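Local coordinates for HD domain-containing protein (Aquifex aeolicus, PDB 2HEK), which is of unknown function but carries a zinc-binding HD domain, may act as a dGTPase as its family does, and binds GDP far from its metal site, at residues Y33-Q36 with A40-V43; A47-F52 with A170-V175. All coordinates share one frame; numbering follows the deposited sequence.

Overall arrangement
Contact 1 (33-36 with 40-43) closes before contact 2 (47-52 with 170-175) opens, and their centres lie about 8 Å apart on the same side of the chain's centre. The loop between helices 26-29 and 51-69 supplies both segments of contact 1 and the start of 47-52; contact 2 then joins that loop to the end of helix 160-173. The two meet directly through probable backbone hydrogen bonds, Gln36 N to His49 O at 2.9 Å and Val34 O to Arg51 N at 3.0 Å. Leu42 and Val43 of this loop line a GDP pocket, helix 51-69 carries the zinc ligand His54, and both contacts touch the second subunit.

Contact 1: residues Y33-Q36 with A40-V43; sequences YVKQ and AYLV. With GDP (guanosine-5'-diphosphate), chain G.
Lys35 lays the end of its aliphatic chain over one face of the Tyr41 ring, the two side chains crossing at about a right angle. The closest approach is CD of Lys35 to CD2 of Tyr41, 3.7 Å. CE of Lys35 makes a CH-pi contact, 4.0 Å from the centroid of the Tyr41 ring but displaced toward its rim. A bend at the last torsion (chi4 61°) leaves the ammonium just outside the ring's rim, near CE2, so that the cation-pi interaction is off-centre, with Lys35 NZ 4.5 Å from the centroid of Tyr41 and 28° off the normal. Lysine suits this place because its methylenes can cover an aromatic face while its charge stays beside the pi electrons. On the ring's opposite face stands CG of Leu42, so the phenol is held between two aliphatic groups.

Residues 40-42 form a short 3-10 turn, closed by the backbone bond from Val43 N to Ala40 O (2.9 Å), within the loop that leads into helix 51-69 of the HD domain. The turn lines a GDP pocket. Leu42 O and guanine N7, two acceptors, approach to 3.1 Å with no proton between them; Leu42 O takes its hydrogen bond from Arg280 NH2. Val43 O is 3.4 Å from C8 of the guanine. CG1 of Val43 comes within 4.0 Å of O4' of the GDP ribose, a van der Waals contact of a methyl with the edge of the sugar. His282 and several residues of the second subunit grip the nucleotide.

At the polar tip of Tyr41, OH is hydrogen-bonded to the hydroxyl of Tyr33 of the second subunit, which makes tyrosine apt here.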
loop_
_atom_site.group_PDB
_atom_site.type_symbol
_atom_site.label_atom_id
_atom_site.label_comp_id
_atom_site.label_asym_id
_atom_site.label_seq_id
_atom_site.Cartn_x
_atom_site.Cartn_y
_atom_site.Cartn_z
ATOM N N TYR A 33 14.691 -24.783 -2.594
ATOM C CA TYR A 33 14.154 -25.692 -3.638
ATOM C C TYR A 33 12.882 -26.425 -3.169
ATOM O O TYR A 33 12.472 -27.461 -3.724
ATOM C CB TYR A 33 15.286 -26.607 -4.181
ATOM C CG TYR A 33 16.469 -25.733 -4.602
ATOM C CD1 TYR A 33 16.406 -24.971 -5.781
ATOM C CD2 TYR A 33 17.590 -25.598 -3.794
ATOM C CE1 TYR A 33 17.444 -24.120 -6.171
ATOM C CE2 TYR A 33 18.658 -24.711 -4.168
ATOM C CZ TYR A 33 18.563 -23.983 -5.366
ATOM O OH TYR A 33 19.564 -23.085 -5.765
ATOM N N VAL A 34 12.239 -25.833 -2.163
ATOM C CA VAL A 34 10.996 -26.358 -1.585
ATOM C C VAL A 34 10.024 -25.177 -1.465
ATOM O O VAL A 34 10.214 -24.319 -0.607
ATOM C CB VAL A 34 11.221 -26.942 -0.142
ATOM C CG1 VAL A 34 9.888 -27.423 0.484
ATOM C CG2 VAL A 34 12.271 -28.099 -0.110
ATOM N N LYS A 35 8.991 -25.142 -2.300
ATOM C CA LYS A 35 7.952 -24.121 -2.207
ATOM C C LYS A 35 7.214 -24.223 -0.891
ATOM O O LYS A 35 6.864 -25.328 -0.444
ATOM C CB LYS A 35 6.950 -24.246 -3.366
ATOM C CG LYS A 35 7.527 -23.762 -4.716
ATOM C CD LYS A 35 6.440 -23.701 -5.804
ATOM C CE LYS A 35 7.025 -23.829 -7.227
ATOM N NZ LYS A 35 7.744 -25.163 -7.406
ATOM N N GLN A 36 6.987 -23.065 -0.280
ATOM C CA GLN A 36 6.304 -22.942 0.981
ATOM C C GLN A 36 4.954 -23.639 0.915
ATOM O O GLN A 36 4.576 -24.358 1.853
ATOM C CB GLN A 36 6.135 -21.456 1.325
ATOM C CG GLN A 36 5.356 -21.179 2.617
ATOM C CD GLN A 36 6.196 -21.450 3.872
ATOM O OE1 GLN A 36 7.421 -21.624 3.801
ATOM N NE2 GLN A 36 5.532 -21.514 5.024
ATOM N N ALA A 40 0.258 -25.374 -4.439
ATOM C CA ALA A 40 -0.730 -24.319 -4.527
ATOM C C ALA A 40 -0.519 -23.427 -5.761
ATOM O O ALA A 40 -1.458 -22.785 -6.213
ATOM C CB ALA A 40 -0.720 -23.452 -3.249
ATOM N N TYR A 41 0.693 -23.383 -6.318
ATOM C CA TYR A 41 0.953 -22.473 -7.456
ATOM C C TYR A 41 0.171 -22.930 -8.690
ATOM O O TYR A 41 0.004 -22.166 -9.649
ATOM C CB TYR A 41 2.452 -22.387 -7.772
ATOM C CG TYR A 41 3.003 -23.679 -8.362
ATOM C CD1 TYR A 41 3.173 -23.821 -9.729
ATOM C CD2 TYR A 41 3.327 -24.759 -7.559
ATOM C CE1 TYR A 41 3.668 -25.001 -10.285
ATOM C CE2 TYR A 41 3.812 -25.941 -8.102
ATOM C CZ TYR A 41 3.966 -26.054 -9.465
ATOM O OH TYR A 41 4.460 -27.215 -10.019
ATOM N N LEU A 42 -0.343 -24.164 -8.646
ATOM C CA LEU A 42 -1.171 -24.666 -9.749
ATOM C C LEU A 42 -2.573 -24.039 -9.720
ATOM O O LEU A 42 -3.344 -24.182 -10.675
ATOM C CB LEU A 42 -1.287 -26.196 -9.689
ATOM C CG LEU A 42 0.019 -26.940 -10.002
ATOM C CD1 LEU A 42 -0.222 -28.473 -9.851
ATOM C CD2 LEU A 42 0.560 -26.616 -11.420
ATOM N N VAL A 43 -2.898 -23.350 -8.632
ATOM C CA VAL A 43 -4.184 -22.661 -8.483
ATOM C C VAL A 43 -3.953 -21.132 -8.318
ATOM O O VAL A 43 -4.662 -20.310 -8.930
ATOM C CB VAL A 43 -4.943 -23.191 -7.225
ATOM C CG1 VAL A 43 -6.257 -22.424 -6.989
ATOM C CG2 VAL A 43 -5.224 -24.675 -7.342
HETATM P PB GDP G . -12.150 -26.064 -11.718
HETATM O O1B GDP G . -12.725 -25.642 -10.371
HETATM O O2B GDP G . -12.829 -27.329 -12.233
HETATM O O3B GDP G . -12.359 -24.947 -12.739
HETATM O O3A GDP G . -10.576 -26.405 -11.551
HETATM P PA GDP G . -9.395 -25.909 -12.530
HETATM O O1A GDP G . -9.853 -25.457 -13.890
HETATM O O2A GDP G . -8.377 -27.010 -12.673
HETATM O "O5'" GDP G . -8.666 -24.681 -11.765
HETATM C "C5'" GDP G . -9.276 -23.855 -10.783
HETATM C "C4'" GDP G . -8.518 -22.532 -10.603
HETATM O "O4'" GDP G . -7.109 -22.592 -10.900
HETATM C "C3'" GDP G . -9.077 -21.439 -11.475
HETATM O "O3'" GDP G . -9.263 -20.319 -10.561
HETATM C "C2'" GDP G . -7.918 -21.089 -12.359
HETATM O "O2'" GDP G . -8.007 -19.701 -12.572
HETATM C "C1'" GDP G . -6.694 -21.389 -11.536
HETATM N N9 GDP G . -5.516 -21.782 -12.341
HETATM C C8 GDP G . -4.232 -21.508 -12.056
HETATM N N7 GDP G . -3.398 -22.060 -12.961
HETATM C C5 GDP G . -4.168 -22.701 -13.856
HETATM C C6 GDP G . -3.929 -23.477 -15.086
HETATM O O6 GDP G . -2.771 -23.644 -15.441
HETATM N N1 GDP G . -4.967 -24.034 -15.737
HETATM C C2 GDP G . -6.241 -23.858 -15.326
HETATM N N2 GDP G . -7.246 -24.440 -16.061
HETATM N N3 GDP G . -6.532 -23.136 -14.193
HETATM C C4 GDP G . -5.556 -22.551 -13.448
#

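Contact 2: residues A47-F52 with A170-V175. With PO4 (phosphate ion), chain C.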
loop_
_atom_site.group_PDB
_atom_site.type_symbol
_atom_site.label_atom_id
_atom_site.label_comp_id
_atom_site.label_asym_id
_atom_site.label_seq_id
_atom_site.Cartn_x
_atom_site.Cartn_y
_atom_site.Cartn_z
ATOM N N ALA A 47 2.211 -18.082 -6.210
ATOM C CA ALA A 47 2.640 -18.735 -4.937
ATOM C C ALA A 47 3.953 -19.463 -5.124
ATOM O O ALA A 47 4.041 -20.675 -4.866
ATOM C CB ALA A 47 1.569 -19.744 -4.407
ATOM N N GLN A 48 4.989 -18.725 -5.500
ATOM C CA GLN A 48 6.292 -19.341 -5.836
ATOM C C GLN A 48 7.304 -19.216 -4.696
ATOM O O GLN A 48 8.418 -19.685 -4.823
ATOM C CB GLN A 48 6.869 -18.634 -7.081
ATOM C CG GLN A 48 5.977 -18.732 -8.328
ATOM C CD GLN A 48 6.004 -20.113 -8.899
ATOM O OE1 GLN A 48 5.089 -20.529 -9.560
ATOM N NE2 GLN A 48 7.056 -20.839 -8.626
ATOM N N HIS A 49 6.923 -18.562 -3.598
ATOM C CA HIS A 49 7.867 -18.320 -2.491
ATOM C C HIS A 49 8.305 -19.655 -1.857
ATOM O O HIS A 49 7.534 -20.669 -1.873
ATOM C CB HIS A 49 7.239 -17.420 -1.425
ATOM C CG HIS A 49 5.837 -17.822 -1.045
ATOM N ND1 HIS A 49 5.438 -18.033 0.265
ATOM C CD2 HIS A 49 4.742 -18.038 -1.808
ATOM C CE1 HIS A 49 4.157 -18.356 0.288
ATOM N NE2 HIS A 49 3.718 -18.394 -0.960
ATOM N N THR A 50 9.539 -19.676 -1.332
ATOM C CA THR A 50 10.103 -20.919 -0.795
ATOM C C THR A 50 10.348 -20.867 0.698
ATOM O O THR A 50 10.240 -19.789 1.323
ATOM C CB THR A 50 11.422 -21.299 -1.500
ATOM O OG1 THR A 50 12.473 -20.501 -0.965
ATOM C CG2 THR A 50 11.354 -21.041 -2.996
ATOM N N ARG A 51 10.648 -22.037 1.282
ATOM C CA ARG A 51 10.934 -22.139 2.731
ATOM C C ARG A 51 12.176 -21.338 3.147
ATOM O O ARG A 51 12.292 -20.890 4.305
ATOM C CB ARG A 51 11.063 -23.625 3.124
ATOM C CG ARG A 51 9.668 -24.252 3.047
ATOM C CD ARG A 51 9.464 -25.401 4.012
ATOM N NE ARG A 51 8.054 -25.803 3.937
ATOM C CZ ARG A 51 7.052 -25.287 4.646
ATOM N NH1 ARG A 51 7.242 -24.345 5.573
ATOM N NH2 ARG A 51 5.824 -25.737 4.421
ATOM N N PHE A 52 13.055 -21.100 2.175
ATOM C CA PHE A 52 14.285 -20.280 2.384
ATOM C C PHE A 52 13.910 -18.872 2.784
ATOM O O PHE A 52 14.317 -18.379 3.848
ATOM C CB PHE A 52 15.146 -20.297 1.118
ATOM C CG PHE A 52 16.462 -19.546 1.236
ATOM C CD1 PHE A 52 17.633 -20.229 1.546
ATOM C CD2 PHE A 52 16.536 -18.184 0.944
ATOM C CE1 PHE A 52 18.862 -19.559 1.619
ATOM C CE2 PHE A 52 17.744 -17.476 1.039
ATOM C CZ PHE A 52 18.941 -18.190 1.396
ATOM N N ALA A 170 -0.105 -14.446 1.891
ATOM C CA ALA A 170 -1.080 -13.457 1.377
ATOM C C ALA A 170 -0.416 -12.629 0.287
ATOM O O ALA A 170 -1.011 -12.359 -0.725
ATOM C CB ALA A 170 -1.546 -12.543 2.475
ATOM N N TYR A 171 0.828 -12.218 0.517
ATOM C CA TYR A 171 1.556 -11.336 -0.394
ATOM C C TYR A 171 1.761 -12.020 -1.742
ATOM O O TYR A 171 1.579 -11.408 -2.790
ATOM C CB TYR A 171 2.932 -10.981 0.224
ATOM C CG TYR A 171 3.727 -9.968 -0.569
ATOM C CD1 TYR A 171 3.531 -8.593 -0.360
ATOM C CD2 TYR A 171 4.713 -10.388 -1.510
ATOM C CE1 TYR A 171 4.262 -7.632 -1.100
ATOM C CE2 TYR A 171 5.494 -9.448 -2.207
ATOM C CZ TYR A 171 5.236 -8.057 -1.985
ATOM O OH TYR A 171 5.926 -7.087 -2.688
ATOM N N PHE A 172 2.148 -13.288 -1.731
ATOM C CA PHE A 172 2.444 -13.984 -2.993
ATOM C C PHE A 172 1.201 -14.591 -3.630
ATOM O O PHE A 172 1.107 -14.635 -4.847
ATOM C CB PHE A 172 3.489 -15.101 -2.801
ATOM C CG PHE A 172 4.898 -14.587 -2.628
ATOM C CD1 PHE A 172 5.334 -14.093 -1.403
ATOM C CD2 PHE A 172 5.797 -14.624 -3.681
ATOM C CE1 PHE A 172 6.627 -13.605 -1.231
ATOM C CE2 PHE A 172 7.136 -14.129 -3.502
ATOM C CZ PHE A 172 7.513 -13.598 -2.268
ATOM N N CYS A 173 0.276 -15.128 -2.840
ATOM C CA CYS A 173 -0.975 -15.656 -3.460
ATOM C C CYS A 173 -1.823 -14.557 -4.050
ATOM O O CYS A 173 -2.483 -14.789 -5.062
ATOM C CB CYS A 173 -1.830 -16.485 -2.498
ATOM S SG CYS A 173 -1.008 -18.005 -2.007
ATOM N N GLY A 174 -1.776 -13.374 -3.430
ATOM C CA GLY A 174 -2.596 -12.209 -3.833
ATOM C C GLY A 174 -3.911 -12.159 -3.053
ATOM O O GLY A 174 -4.947 -11.928 -3.636
ATOM N N VAL A 175 -3.872 -12.339 -1.728
ATOM C CA VAL A 175 -5.080 -12.358 -0.923
ATOM C C VAL A 175 -5.247 -10.998 -0.253
ATOM O O VAL A 175 -4.646 -10.710 0.753
ATOM C CB VAL A 175 -5.096 -13.557 0.074
ATOM C CG1 VAL A 175 -6.399 -13.573 0.913
ATOM C CG2 VAL A 175 -4.988 -14.849 -0.703
HETATM P P PO4 C . 5.937 -24.262 9.136
HETATM O O1 PO4 C . 7.220 -25.036 9.371
HETATM O O2 PO4 C . 6.123 -23.184 8.099
HETATM O O3 PO4 C . 4.861 -25.231 8.675
HETATM O O4 PO4 C . 5.457 -23.704 10.432
#
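His49 and Phe172 face each other as an offset stack, centroids 4.6 Å apart and planes inclined by 21°. The offset puts CB of His49, rather than its imidazole, over the middle of the Phe172 ring, a CH-pi contact of 3.6 Å to the centroid. The imidazole is carried past the ring toward CB of Phe172. To stack this way, His49 holds CG between its backbone N and carbonyl carbon (chi1 46°). Replacing Phe172 by an alanine would probably leave the methylene and one face of His49 without aromatic cover and let the imidazole shift.

Beside the stack, small side chains approach closely: CB of Ala47 touches SG of Cys173 at 3.9 Å. Gly174 leaves helical angles with positive phi (93°), where a CB would jam against the preceding carbonyl O. Thr50 N-caps helix 51-69 through a weak bond to Phe52 N, and Arg51 NH1 donates to O2 of a phosphate (3.0 Å), probably from the crystallisation liquor, and bridges to the zinc ligand Asp85.

The contact sets the loop before helix 51-69 against the last turn of helix 160-173; helix 203-221 packs on Ala170 in that turn and on Val175 just beyond, and Phe172 meets Phe172 of the second subunit.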